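Local coordinates for DNA mismatch repair protein MutS (PDB 1EWQ), which binds mismatched DNA, probably as the recognition step of mismatch repair, and has a weak ATPase activity, at residues A136-D141 with A205-E210; L179-L184 with L217-G222; A146-S151 with L236-F241. One frame throughout, in Å; residues are numbered along the deposited sequence.

Contact 1 of 3, residues A136-D141 with A205-E210; sequences AIATGD and APFEPE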
ATOM      1  N   ALA C 136     -24.167   3.036  12.376  1.00 27.17           N
ATOM      2  CA  ALA C 136     -24.627   2.072  13.378  1.00 27.83           C
ATOM      3  C   ALA C 136     -25.762   1.235  12.791  1.00 28.29           C
ATOM      4  O   ALA C 136     -26.702   1.776  12.202  1.00 27.96           O
ATOM      5  CB  ALA C 136     -25.102   2.795  14.634  1.00 27.28           C
ATOM      6  N   ILE C 137     -25.653  -0.081  12.966  1.00 28.81           N
ATOM      7  CA  ILE C 137     -26.623  -1.055  12.476  1.00 29.74           C
ATOM      8  C   ILE C 137     -27.172  -1.891  13.641  1.00 30.83           C
ATOM      9  O   ILE C 137     -26.404  -2.417  14.459  1.00 30.94           O
ATOM     10  CB  ILE C 137     -25.959  -2.032  11.463  1.00 29.69           C
ATOM     11  CG1 ILE C 137     -25.526  -1.272  10.199  1.00 29.82           C
ATOM     12  CG2 ILE C 137     -26.912  -3.165  11.125  1.00 29.34           C
ATOM     13  CD1 ILE C 137     -24.630  -2.080   9.267  1.00 29.30           C
ATOM     14  N   ALA C 138     -28.493  -2.017  13.711  1.00 31.64           N
ATOM     15  CA  ALA C 138     -29.134  -2.799  14.764  1.00 32.76           C
ATOM     16  C   ALA C 138     -30.398  -3.466  14.239  1.00 33.35           C
ATOM     17  O   ALA C 138     -30.835  -3.191  13.122  1.00 33.39           O
ATOM     18  CB  ALA C 138     -29.469  -1.902  15.949  1.00 32.97           C
ATOM     19  N   THR C 139     -30.979  -4.344  15.048  1.00 34.29           N
ATOM     20  CA  THR C 139     -32.202  -5.042  14.669  1.00 35.09           C
ATOM     21  C   THR C 139     -33.318  -4.696  15.638  1.00 35.59           C
ATOM     22  O   THR C 139     -33.079  -4.093  16.678  1.00 35.74           O
ATOM     23  CB  THR C 139     -32.014  -6.562  14.684  1.00 35.26           C
ATOM     24  OG1 THR C 139     -31.703  -6.989  16.016  1.00 35.46           O
ATOM     25  CG2 THR C 139     -30.897  -6.967  13.742  1.00 35.10           C
ATOM     26  N   GLY C 140     -34.543  -5.080  15.303  1.00 36.33           N
ATOM     27  CA  GLY C 140     -35.655  -4.768  16.181  1.00 37.27           C
ATOM     28  C   GLY C 140     -36.799  -4.186  15.384  1.00 37.86           C
ATOM     29  O   GLY C 140     -37.011  -2.971  15.375  1.00 37.95           O
ATOM     30  N   ASP C 141     -37.534  -5.072  14.715  1.00 38.30           N
ATOM     31  CA  ASP C 141     -38.660  -4.694  13.872  1.00 38.85           C
ATOM     32  C   ASP C 141     -38.098  -4.120  12.579  1.00 38.86           C
ATOM     33  O   ASP C 141     -38.520  -3.055  12.120  1.00 39.33           O
ATOM     34  CB  ASP C 141     -39.552  -3.656  14.570  1.00 39.50           C
ATOM     35  CG  ASP C 141     -40.180  -4.186  15.847  1.00 40.50           C
ATOM     36  OD1 ASP C 141     -40.634  -5.354  15.834  1.00 41.18           O
ATOM     37  OD2 ASP C 141     -40.232  -3.439  16.855  1.00 40.72           O
ATOM     38  N   ALA C 205     -20.074  -0.205  21.045  1.00 37.41           N
ATOM     39  CA  ALA C 205     -20.819   0.861  21.674  1.00 37.48           C
ATOM     40  C   ALA C 205     -22.076   0.220  22.234  1.00 37.47           C
ATOM     41  O   ALA C 205     -22.519  -0.818  21.745  1.00 37.26           O
ATOM     42  CB  ALA C 205     -21.180   1.931  20.652  1.00 37.44           C
ATOM     43  N   PRO C 206     -22.643   0.801  23.298  1.00 37.50           N
ATOM     44  CA  PRO C 206     -23.865   0.209  23.852  1.00 37.40           C
ATOM     45  C   PRO C 206     -25.008   0.570  22.910  1.00 37.38           C
ATOM     46  O   PRO C 206     -24.942   1.599  22.234  1.00 37.48           O
ATOM     47  CB  PRO C 206     -23.987   0.889  25.209  1.00 37.27           C
ATOM     48  CG  PRO C 206     -23.408   2.262  24.943  1.00 37.41           C
ATOM     49  CD  PRO C 206     -22.177   1.934  24.119  1.00 37.47           C
ATOM     50  N   PHE C 207     -26.044  -0.262  22.855  1.00 37.26           N
ATOM     51  CA  PHE C 207     -27.166   0.009  21.972  1.00 36.98           C
ATOM     52  C   PHE C 207     -28.495   0.254  22.673  1.00 37.12           C
ATOM     53  O   PHE C 207     -29.550  -0.164  22.198  1.00 37.03           O
ATOM     54  CB  PHE C 207     -27.312  -1.109  20.931  1.00 36.42           C
ATOM     55  CG  PHE C 207     -26.430  -0.924  19.720  1.00 36.19           C
ATOM     56  CD1 PHE C 207     -25.040  -0.965  19.835  1.00 36.07           C
ATOM     57  CD2 PHE C 207     -26.990  -0.699  18.463  1.00 36.00           C
ATOM     58  CE1 PHE C 207     -24.220  -0.786  18.716  1.00 35.96           C
ATOM     59  CE2 PHE C 207     -26.181  -0.518  17.334  1.00 35.97           C
ATOM     60  CZ  PHE C 207     -24.797  -0.561  17.456  1.00 35.83           C
ATOM     61  N   GLU C 208     -28.435   0.952  23.801  1.00 37.27           N
ATOM     62  CA  GLU C 208     -29.637   1.286  24.548  1.00 37.32           C
ATOM     63  C   GLU C 208     -30.370   2.326  23.693  1.00 36.89           C
ATOM     64  O   GLU C 208     -29.787   3.338  23.306  1.00 37.01           O
ATOM     65  CB  GLU C 208     -29.269   1.891  25.910  1.00 37.97           C
ATOM     66  CG  GLU C 208     -28.240   1.084  26.710  1.00 39.62           C
ATOM     67  CD  GLU C 208     -28.475  -0.424  26.640  1.00 40.50           C
ATOM     68  OE1 GLU C 208     -29.655  -0.850  26.639  1.00 40.94           O
ATOM     69  OE2 GLU C 208     -27.477  -1.183  26.595  1.00 40.84           O
ATOM     70  N   PRO C 209     -31.653   2.091  23.388  1.00 36.42           N
ATOM     71  CA  PRO C 209     -32.415   3.036  22.566  1.00 35.92           C
ATOM     72  C   PRO C 209     -32.361   4.491  23.019  1.00 35.49           C
ATOM     73  O   PRO C 209     -32.118   4.780  24.178  1.00 35.57           O
ATOM     74  CB  PRO C 209     -33.833   2.463  22.607  1.00 35.92           C
ATOM     75  CG  PRO C 209     -33.881   1.767  23.940  1.00 35.89           C
ATOM     76  CD  PRO C 209     -32.544   1.065  23.965  1.00 36.28           C
ATOM     77  N   GLU C 210     -32.576   5.403  22.081  1.00 34.92           N
ATOM     78  CA  GLU C 210     -32.589   6.830  22.376  1.00 34.48           C
ATOM     79  C   GLU C 210     -33.724   7.415  21.559  1.00 34.28           C
ATOM     80  O   GLU C 210     -33.895   7.059  20.397  1.00 34.43           O
ATOM     81  CB  GLU C 210     -31.264   7.480  21.970  1.00 34.22           C
ATOM     82  CG  GLU C 210     -31.148   8.988  22.248  1.00 33.60           C
ATOM     83  CD  GLU C 210     -31.967   9.844  21.294  1.00 33.30           C
ATOM     84  OE1 GLU C 210     -32.196   9.422  20.138  1.00 32.64           O
ATOM     85  OE2 GLU C 210     -32.372  10.952  21.697  1.00 33.29           O
TER
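Phe207 brings its ring up to Ala136, Ile137 and Ala138 on strand 134-139. The strand lies inside the mixed sheet of the connector domain, MutS domain II, which has an RNase H-like fold. Phe207 comes from the loop between edge strand 201-203 and helix 215-232.

The apolar contacts are made by CD2, CE2 and CZ, along one side of the ring. Ala138 CB sits 3.7 Å from Phe207 CD2, and about as close to the next carbon, CE2. Ala136 CB is looser, 4.4 Å from Phe207 CZ. Ala136 and Ala138 are two residues apart on the strand, and the CB of each points toward the loop. Both are small, and the ring can come down close to the strand. Both methyls approach the ring obliquely. Ile137, between them, points the other way and meets Leu166 and Leu170 of helix 163-173.

The backbone of Ile137 still takes part. Its carbonyl oxygen, Ile137 O, lies 3.5 Å from Phe207 CE2 and also comes at a slant to the ring. Ile137 O accepts a backbone hydrogen bond from Ala181 N, which gives this buried polar atom a proper partner beside the aromatic carbons.

With chi1 at -85°, the Phe207 ring points from the loop to the strand, and its CD2-CE2 side meets Ala138. The ring also touches Leu179, Pro182 and Ala223. It therefore fills a buried place between the sheet, helix 182-186 and helix 215-232. Further along the same loop, Glu210 makes a salt bridge with Arg221 of helix 215-232. The ring meets a polar atom of its own segment too: Ala205 O lies in the ring plane, at the edge, 3.2 Å from Phe207 CD1.

Contact 2 of 3, residues L179-L184 with L217-G222; sequences LLAPEL and LRRARG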
ATOM      1  N   LEU C 179     -20.602   0.612  13.825  1.00 28.06           N
ATOM      2  CA  LEU C 179     -20.939   0.088  15.146  1.00 28.90           C
ATOM      3  C   LEU C 179     -22.052  -0.946  14.948  1.00 29.24           C
ATOM      4  O   LEU C 179     -23.143  -0.599  14.494  1.00 29.72           O
ATOM      5  CB  LEU C 179     -21.469   1.199  16.061  1.00 28.32           C
ATOM      6  CG  LEU C 179     -20.710   2.519  16.182  1.00 28.42           C
ATOM      7  CD1 LEU C 179     -21.479   3.436  17.113  1.00 27.96           C
ATOM      8  CD2 LEU C 179     -19.300   2.286  16.707  1.00 28.14           C
ATOM      9  N   LEU C 180     -21.785  -2.203  15.281  1.00 29.81           N
ATOM     10  CA  LEU C 180     -22.791  -3.253  15.125  1.00 30.78           C
ATOM     11  C   LEU C 180     -23.457  -3.588  16.456  1.00 31.32           C
ATOM     12  O   LEU C 180     -22.803  -3.614  17.499  1.00 31.57           O
ATOM     13  CB  LEU C 180     -22.159  -4.523  14.534  1.00 30.55           C
ATOM     14  CG  LEU C 180     -21.537  -4.468  13.128  1.00 30.86           C
ATOM     15  CD1 LEU C 180     -20.719  -5.735  12.884  1.00 30.83           C
ATOM     16  CD2 LEU C 180     -22.627  -4.315  12.067  1.00 30.35           C
ATOM     17  N   ALA C 181     -24.764  -3.826  16.409  1.00 31.93           N
ATOM     18  CA  ALA C 181     -25.539  -4.181  17.592  1.00 33.20           C
ATOM     19  C   ALA C 181     -24.956  -5.453  18.207  1.00 33.79           C
ATOM     20  O   ALA C 181     -24.403  -6.292  17.501  1.00 33.64           O
ATOM     21  CB  ALA C 181     -26.994  -4.415  17.206  1.00 32.84           C
ATOM     22  N   PRO C 182     -25.077  -5.609  19.533  1.00 34.69           N
ATOM     23  CA  PRO C 182     -24.553  -6.794  20.217  1.00 35.41           C
ATOM     24  C   PRO C 182     -24.986  -8.093  19.531  1.00 36.11           C
ATOM     25  O   PRO C 182     -24.176  -8.995  19.324  1.00 36.01           O
ATOM     26  CB  PRO C 182     -25.136  -6.660  21.622  1.00 35.39           C
ATOM     27  CG  PRO C 182     -25.244  -5.171  21.798  1.00 35.10           C
ATOM     28  CD  PRO C 182     -25.802  -4.737  20.476  1.00 34.70           C
ATOM     29  N   GLU C 183     -26.266  -8.172  19.175  1.00 37.15           N
ATOM     30  CA  GLU C 183     -26.817  -9.355  18.512  1.00 38.40           C
ATOM     31  C   GLU C 183     -26.098  -9.710  17.215  1.00 39.05           C
ATOM     32  O   GLU C 183     -25.954 -10.884  16.884  1.00 39.46           O
ATOM     33  CB  GLU C 183     -28.300  -9.151  18.182  1.00 38.51           C
ATOM     34  CG  GLU C 183     -29.002  -8.153  19.057  1.00 39.17           C
ATOM     35  CD  GLU C 183     -29.106  -6.788  18.423  1.00 39.19           C
ATOM     36  OE1 GLU C 183     -28.897  -5.798  19.144  1.00 39.51           O
ATOM     37  OE2 GLU C 183     -29.417  -6.699  17.218  1.00 39.35           O
ATOM     38  N   LEU C 184     -25.665  -8.695  16.472  1.00 39.88           N
ATOM     39  CA  LEU C 184     -24.984  -8.919  15.199  1.00 40.60           C
ATOM     40  C   LEU C 184     -23.560  -9.384  15.441  1.00 41.15           C
ATOM     41  O   LEU C 184     -23.020 -10.197  14.688  1.00 41.04           O
ATOM     42  CB  LEU C 184     -25.008  -7.635  14.364  1.00 40.39           C
ATOM     43  CG  LEU C 184     -26.423  -7.109  14.080  1.00 40.20           C
ATOM     44  CD1 LEU C 184     -26.353  -5.784  13.332  1.00 40.05           C
ATOM     45  CD2 LEU C 184     -27.200  -8.141  13.281  1.00 40.00           C
ATOM     46  N   LEU C 217     -34.107   1.575  15.025  1.00 28.74           N
ATOM     47  CA  LEU C 217     -33.537   2.903  14.787  1.00 28.61           C
ATOM     48  C   LEU C 217     -33.141   3.602  16.081  1.00 28.17           C
ATOM     49  O   LEU C 217     -32.094   4.240  16.148  1.00 27.72           O
ATOM     50  CB  LEU C 217     -34.526   3.775  13.998  1.00 28.68           C
ATOM     51  CG  LEU C 217     -33.958   5.091  13.454  1.00 29.20           C
ATOM     52  CD1 LEU C 217     -32.746   4.794  12.576  1.00 29.32           C
ATOM     53  CD2 LEU C 217     -35.023   5.828  12.647  1.00 29.15           C
ATOM     54  N   ARG C 218     -33.985   3.491  17.104  1.00 27.87           N
ATOM     55  CA  ARG C 218     -33.693   4.098  18.393  1.00 27.77           C
ATOM     56  C   ARG C 218     -32.412   3.509  18.968  1.00 27.11           C
ATOM     57  O   ARG C 218     -31.650   4.189  19.652  1.00 27.16           O
ATOM     58  CB  ARG C 218     -34.828   3.853  19.382  1.00 28.16           C
ATOM     59  CG  ARG C 218     -36.081   4.666  19.135  1.00 29.33           C
ATOM     60  CD  ARG C 218     -36.952   4.649  20.380  1.00 30.09           C
ATOM     61  NE  ARG C 218     -37.363   3.300  20.747  1.00 30.72           N
ATOM     62  CZ  ARG C 218     -37.397   2.848  21.999  1.00 30.95           C
ATOM     63  NH1 ARG C 218     -37.038   3.635  23.007  1.00 30.62           N
ATOM     64  NH2 ARG C 218     -37.806   1.613  22.247  1.00 30.54           N
ATOM     65  N   ARG C 219     -32.175   2.237  18.691  1.00 26.53           N
ATOM     66  CA  ARG C 219     -30.978   1.587  19.206  1.00 26.49           C
ATOM     67  C   ARG C 219     -29.726   2.048  18.457  1.00 26.21           C
ATOM     68  O   ARG C 219     -28.721   2.395  19.080  1.00 25.98           O
ATOM     69  CB  ARG C 219     -31.124   0.068  19.121  1.00 25.97           C
ATOM     70  CG  ARG C 219     -32.333  -0.450  19.896  1.00 26.25           C
ATOM     71  CD  ARG C 219     -32.433  -1.955  19.805  1.00 26.10           C
ATOM     72  NE  ARG C 219     -31.310  -2.600  20.459  1.00 26.10           N
ATOM     73  CZ  ARG C 219     -30.630  -3.613  19.941  1.00 26.69           C
ATOM     74  NH1 ARG C 219     -30.965  -4.098  18.752  1.00 27.01           N
ATOM     75  NH2 ARG C 219     -29.601  -4.129  20.606  1.00 26.52           N
ATOM     76  N   ALA C 220     -29.794   2.057  17.128  1.00 26.03           N
ATOM     77  CA  ALA C 220     -28.655   2.484  16.320  1.00 26.20           C
ATOM     78  C   ALA C 220     -28.292   3.925  16.677  1.00 26.35           C
ATOM     79  O   ALA C 220     -27.118   4.249  16.870  1.00 26.27           O
ATOM     80  CB  ALA C 220     -28.992   2.377  14.835  1.00 26.33           C
ATOM     81  N   ARG C 221     -29.312   4.777  16.774  1.00 26.22           N
ATOM     82  CA  ARG C 221     -29.125   6.178  17.110  1.00 26.56           C
ATOM     83  C   ARG C 221     -28.473   6.282  18.494  1.00 26.79           C
ATOM     84  O   ARG C 221     -27.539   7.075  18.705  1.00 27.04           O
ATOM     85  CB  ARG C 221     -30.486   6.877  17.080  1.00 27.23           C
ATOM     86  CG  ARG C 221     -30.468   8.392  17.187  1.00 28.00           C
ATOM     87  CD  ARG C 221     -31.798   8.975  16.698  1.00 28.24           C
ATOM     88  NE  ARG C 221     -32.900   8.518  17.533  1.00 29.35           N
ATOM     89  CZ  ARG C 221     -34.148   8.348  17.111  1.00 29.89           C
ATOM     90  NH1 ARG C 221     -34.474   8.594  15.851  1.00 30.13           N
ATOM     91  NH2 ARG C 221     -35.079   7.932  17.959  1.00 30.70           N
ATOM     92  N   GLY C 222     -28.951   5.468  19.430  1.00 26.39           N
ATOM     93  CA  GLY C 222     -28.390   5.482  20.769  1.00 25.98           C
ATOM     94  C   GLY C 222     -26.914   5.156  20.710  1.00 25.77           C
ATOM     95  O   GLY C 222     -26.087   5.788  21.382  1.00 25.69           O
TER
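The Arg219 guanidinium meets the Glu183 carboxylate at its edge, and the two planes are turned 47° apart. Glu183 OE1 lies near the guanidinium plane and faces both terminal nitrogens. Pro182 CD and Ala181 CB approach the same group obliquely, Pro182 CD at 3.8 Å from Arg219 NH2 and Ala181 CB at 4.3 Å from Arg219 NH1.

The two charged side chains come from opposite directions and form a salt bridge. One oxygen takes both bonds. Arg219 NH2 is modelled 2.3 Å from Glu183 OE1. That length is too short to be taken literally. The bond from Arg219 NH1 to Glu183 OE1 is 2.7 Å but weak, being bent to 127°.

The bridge ties the first turn of helix 182-186 to helix 215-232 in the RNase H-like connector domain. Strand 177-180 ends, Ala181 takes the N-cap position, and helix 182-186 begins. Leu184 N bonds to Ala181 O at 2.9 Å in this first turn. Arg219 reaches in from helix 215-232, which packs on the sheet.

The aliphatic part of Arg219 starts with CG beside the backbone N and bends at chi3 (65°), which turns the guanidinium to the glutamate. The Glu183 chain bends at chi2, and OE1 faces the arginine while OE2 faces Thr139. Glu183 OE2 and Thr139 OG1 make a probable hydrogen bond. Arg219 NH1 also donates to Thr139 O, and Arg219 NE bonds weakly to Phe207 O.

Contact 3 of 3, residues A146-S151 with L236-F241; sequences AFLDVS and LSLQPF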
ATOM      1  N   ALA C 146     -28.258   3.975  11.019  1.00 24.46           N
ATOM      2  CA  ALA C 146     -28.152   5.406  11.299  1.00 23.78           C
ATOM      3  C   ALA C 146     -26.735   5.906  11.086  1.00 23.63           C
ATOM      4  O   ALA C 146     -25.766   5.185  11.305  1.00 23.95           O
ATOM      5  CB  ALA C 146     -28.606   5.712  12.721  1.00 23.23           C
ATOM      6  N   PHE C 147     -26.625   7.151  10.644  1.00 22.80           N
ATOM      7  CA  PHE C 147     -25.338   7.762  10.388  1.00 22.39           C
ATOM      8  C   PHE C 147     -25.186   9.051  11.173  1.00 22.56           C
ATOM      9  O   PHE C 147     -26.163   9.735  11.479  1.00 22.61           O
ATOM     10  CB  PHE C 147     -25.179   8.102   8.901  1.00 21.48           C
ATOM     11  CG  PHE C 147     -25.273   6.920   7.990  1.00 20.66           C
ATOM     12  CD1 PHE C 147     -26.456   6.624   7.345  1.00 20.39           C
ATOM     13  CD2 PHE C 147     -24.167   6.100   7.774  1.00 20.22           C
ATOM     14  CE1 PHE C 147     -26.549   5.521   6.489  1.00 20.34           C
ATOM     15  CE2 PHE C 147     -24.250   5.003   6.927  1.00 20.23           C
ATOM     16  CZ  PHE C 147     -25.444   4.714   6.284  1.00 20.37           C
ATOM     17  N   LEU C 148     -23.944   9.372  11.490  1.00 22.82           N
ATOM     18  CA  LEU C 148     -23.620  10.604  12.185  1.00 23.31           C
ATOM     19  C   LEU C 148     -22.293  11.092  11.634  1.00 23.65           C
ATOM     20  O   LEU C 148     -21.349  10.313  11.504  1.00 22.99           O
ATOM     21  CB  LEU C 148     -23.473  10.393  13.699  1.00 23.27           C
ATOM     22  CG  LEU C 148     -22.942  11.624  14.456  1.00 23.91           C
ATOM     23  CD1 LEU C 148     -23.936  12.799  14.329  1.00 23.77           C
ATOM     24  CD2 LEU C 148     -22.730  11.276  15.936  1.00 23.95           C
ATOM     25  N   ASP C 149     -22.245  12.374  11.273  1.00 24.07           N
ATOM     26  CA  ASP C 149     -21.014  12.989  10.799  1.00 24.85           C
ATOM     27  C   ASP C 149     -20.777  14.003  11.896  1.00 24.86           C
ATOM     28  O   ASP C 149     -21.404  15.067  11.937  1.00 24.79           O
ATOM     29  CB  ASP C 149     -21.191  13.700   9.454  1.00 25.40           C
ATOM     30  CG  ASP C 149     -19.877  14.246   8.914  1.00 26.08           C
ATOM     31  OD1 ASP C 149     -19.014  14.629   9.737  1.00 25.84           O
ATOM     32  OD2 ASP C 149     -19.714  14.304   7.669  1.00 26.69           O
ATOM     33  N   VAL C 150     -19.881  13.650  12.803  1.00 24.97           N
ATOM     34  CA  VAL C 150     -19.579  14.490  13.943  1.00 25.19           C
ATOM     35  C   VAL C 150     -19.007  15.855  13.565  1.00 25.39           C
ATOM     36  O   VAL C 150     -19.177  16.814  14.318  1.00 25.73           O
ATOM     37  CB  VAL C 150     -18.604  13.754  14.899  1.00 25.87           C
ATOM     38  CG1 VAL C 150     -18.447  14.522  16.185  1.00 25.70           C
ATOM     39  CG2 VAL C 150     -19.128  12.343  15.184  1.00 26.24           C
ATOM     40  N   SER C 151     -18.343  15.961  12.409  1.00 25.04           N
ATOM     41  CA  SER C 151     -17.759  17.244  12.005  1.00 24.74           C
ATOM     42  C   SER C 151     -18.785  18.235  11.465  1.00 24.71           C
ATOM     43  O   SER C 151     -18.511  19.431  11.400  1.00 24.86           O
ATOM     44  CB  SER C 151     -16.656  17.047  10.952  1.00 24.99           C
ATOM     45  OG  SER C 151     -17.195  16.782   9.668  1.00 24.60           O
ATOM     46  N   LEU C 236     -22.436  16.799  21.947  1.00 38.55           N
ATOM     47  CA  LEU C 236     -22.273  16.929  20.504  1.00 37.88           C
ATOM     48  C   LEU C 236     -23.111  18.022  19.856  1.00 37.53           C
ATOM     49  O   LEU C 236     -24.142  18.436  20.376  1.00 37.56           O
ATOM     50  CB  LEU C 236     -22.627  15.607  19.824  1.00 37.94           C
ATOM     51  CG  LEU C 236     -21.888  14.332  20.232  1.00 37.86           C
ATOM     52  CD1 LEU C 236     -22.619  13.145  19.649  1.00 37.77           C
ATOM     53  CD2 LEU C 236     -20.448  14.371  19.762  1.00 37.62           C
ATOM     54  N   SER C 237     -22.652  18.489  18.706  1.00 36.80           N
ATOM     55  CA  SER C 237     -23.397  19.484  17.957  1.00 36.43           C
ATOM     56  C   SER C 237     -24.138  18.646  16.914  1.00 35.56           C
ATOM     57  O   SER C 237     -23.523  17.970  16.085  1.00 35.64           O
ATOM     58  CB  SER C 237     -22.455  20.472  17.278  1.00 36.89           C
ATOM     59  OG  SER C 237     -23.201  21.374  16.487  1.00 38.13           O
ATOM     60  N   LEU C 238     -25.459  18.671  16.968  1.00 34.43           N
ATOM     61  CA  LEU C 238     -26.241  17.864  16.050  1.00 33.27           C
ATOM     62  C   LEU C 238     -27.333  18.616  15.325  1.00 32.21           C
ATOM     63  O   LEU C 238     -27.982  19.496  15.883  1.00 31.94           O
ATOM     64  CB  LEU C 238     -26.886  16.700  16.806  1.00 33.04           C
ATOM     65  CG  LEU C 238     -26.015  15.747  17.636  1.00 33.18           C
ATOM     66  CD1 LEU C 238     -26.849  15.191  18.797  1.00 32.63           C
ATOM     67  CD2 LEU C 238     -25.481  14.622  16.771  1.00 32.46           C
ATOM     68  N   GLN C 239     -27.524  18.246  14.067  1.00 31.40           N
ATOM     69  CA  GLN C 239     -28.581  18.807  13.245  1.00 30.52           C
ATOM     70  C   GLN C 239     -29.811  17.953  13.567  1.00 29.50           C
ATOM     71  O   GLN C 239     -29.683  16.843  14.076  1.00 28.60           O
ATOM     72  CB  GLN C 239     -28.228  18.668  11.761  1.00 31.37           C
ATOM     73  CG  GLN C 239     -27.271  19.728  11.240  1.00 32.83           C
ATOM     74  CD  GLN C 239     -27.839  21.136  11.409  1.00 34.12           C
ATOM     75  OE1 GLN C 239     -27.583  21.812  12.414  1.00 34.69           O
ATOM     76  NE2 GLN C 239     -28.633  21.575  10.432  1.00 34.76           N
ATOM     77  N   PRO C 240     -31.015  18.466  13.293  1.00 29.02           N
ATOM     78  CA  PRO C 240     -32.208  17.666  13.588  1.00 28.64           C
ATOM     79  C   PRO C 240     -32.094  16.288  12.937  1.00 28.35           C
ATOM     80  O   PRO C 240     -31.729  16.175  11.775  1.00 28.33           O
ATOM     81  CB  PRO C 240     -33.336  18.506  12.995  1.00 29.08           C
ATOM     82  CG  PRO C 240     -32.815  19.929  13.177  1.00 29.18           C
ATOM     83  CD  PRO C 240     -31.371  19.803  12.779  1.00 28.86           C
ATOM     84  N   PHE C 241     -32.393  15.238  13.691  1.00 28.08           N
ATOM     85  CA  PHE C 241     -32.307  13.893  13.147  1.00 28.25           C
ATOM     86  C   PHE C 241     -33.286  13.685  11.999  1.00 28.47           C
ATOM     87  O   PHE C 241     -34.439  14.093  12.077  1.00 28.46           O
ATOM     88  CB  PHE C 241     -32.599  12.834  14.209  1.00 27.55           C
ATOM     89  CG  PHE C 241     -32.497  11.424  13.690  1.00 27.42           C
ATOM     90  CD1 PHE C 241     -31.265  10.778  13.618  1.00 27.31           C
ATOM     91  CD2 PHE C 241     -33.628  10.746  13.254  1.00 27.23           C
ATOM     92  CE1 PHE C 241     -31.164   9.476  13.122  1.00 27.07           C
ATOM     93  CE2 PHE C 241     -33.538   9.442  12.755  1.00 27.06           C
ATOM     94  CZ  PHE C 241     -32.305   8.806  12.690  1.00 26.63           C
TER
HETATM   95  O   HOH W   1     -21.092  17.175  16.390  1.00 27.30           O
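Leu148 meets Leu236 and Leu238 through its two methyls, one to each. The tight end is Leu148 CD1 with Leu238 CD2, 3.4 Å apart. This is closer than usual van der Waals contact. The two side chains cross there at about a right angle. The CB of Leu238 does not point at the strand, but the end of its side chain swings in.

The other apolar pairs are at ordinary range. Leu148 CD2 is 4.2 Å from Leu236 CD1. Val150 CG1 is 4.1 Å from Leu236 CD2. Leu236 thus splits its methyls between two residues of the strand side. The CG of Leu148 lies opposite its backbone N (chi1 172°), and from there its methyls fork toward the two loop leucines.

The looser side, near Ser237, is polar and hydrated. One water bridges the two backbone carbonyls, donating to Val150 O at 2.8 Å and to Ser237 O at 2.6 Å. The chain turns at 149-151, on the Asp149 side chain. Ser151 OG donates to Asp149 OD1 at 2.8 Å, on the syn side and 26° out of the carboxylate plane. A weak bond from Ser151 N to Asp149 OD1 closes an Asx turn.

The segment 236-241 lies in the connection from helix 215-232 to edge strand 242-243 in the connector domain. Leu148 and Leu236 both touch Ala228 of that helix, so the leucines continue its packing on the sheet. Ser151 OG bonds to Arg334 of helix 332-340. Gln239 lies on Arg518 and Arg522 of helix 514-540, while Leu148 and Phe241 both reach Phe155 on neighbouring strand 154-160.

From the N terminus, the chain first lays down 136-141 and then 146-151, on adjacent antiparallel strands joined by the backbone pair Ala136 N and Ala146 O. It next forms 179-184, on the strand at the other side of 134-139. Contact 1 closes first, when 205-210 returns to 136-141. Contact 2 follows, as 217-222 reaches 179-184, and it crosses contact 1. Contact 3 closes last, with 236-241 on 146-151; its loop encloses contact 2 and crosses contact 1. Contacts 1 and 2 have centres about 2 Å apart, and the centre of contact 3 is about 16 Å from each. Together they tie helix 215-232 and its flanking loops to the sheet and to the turn after strand 177-180.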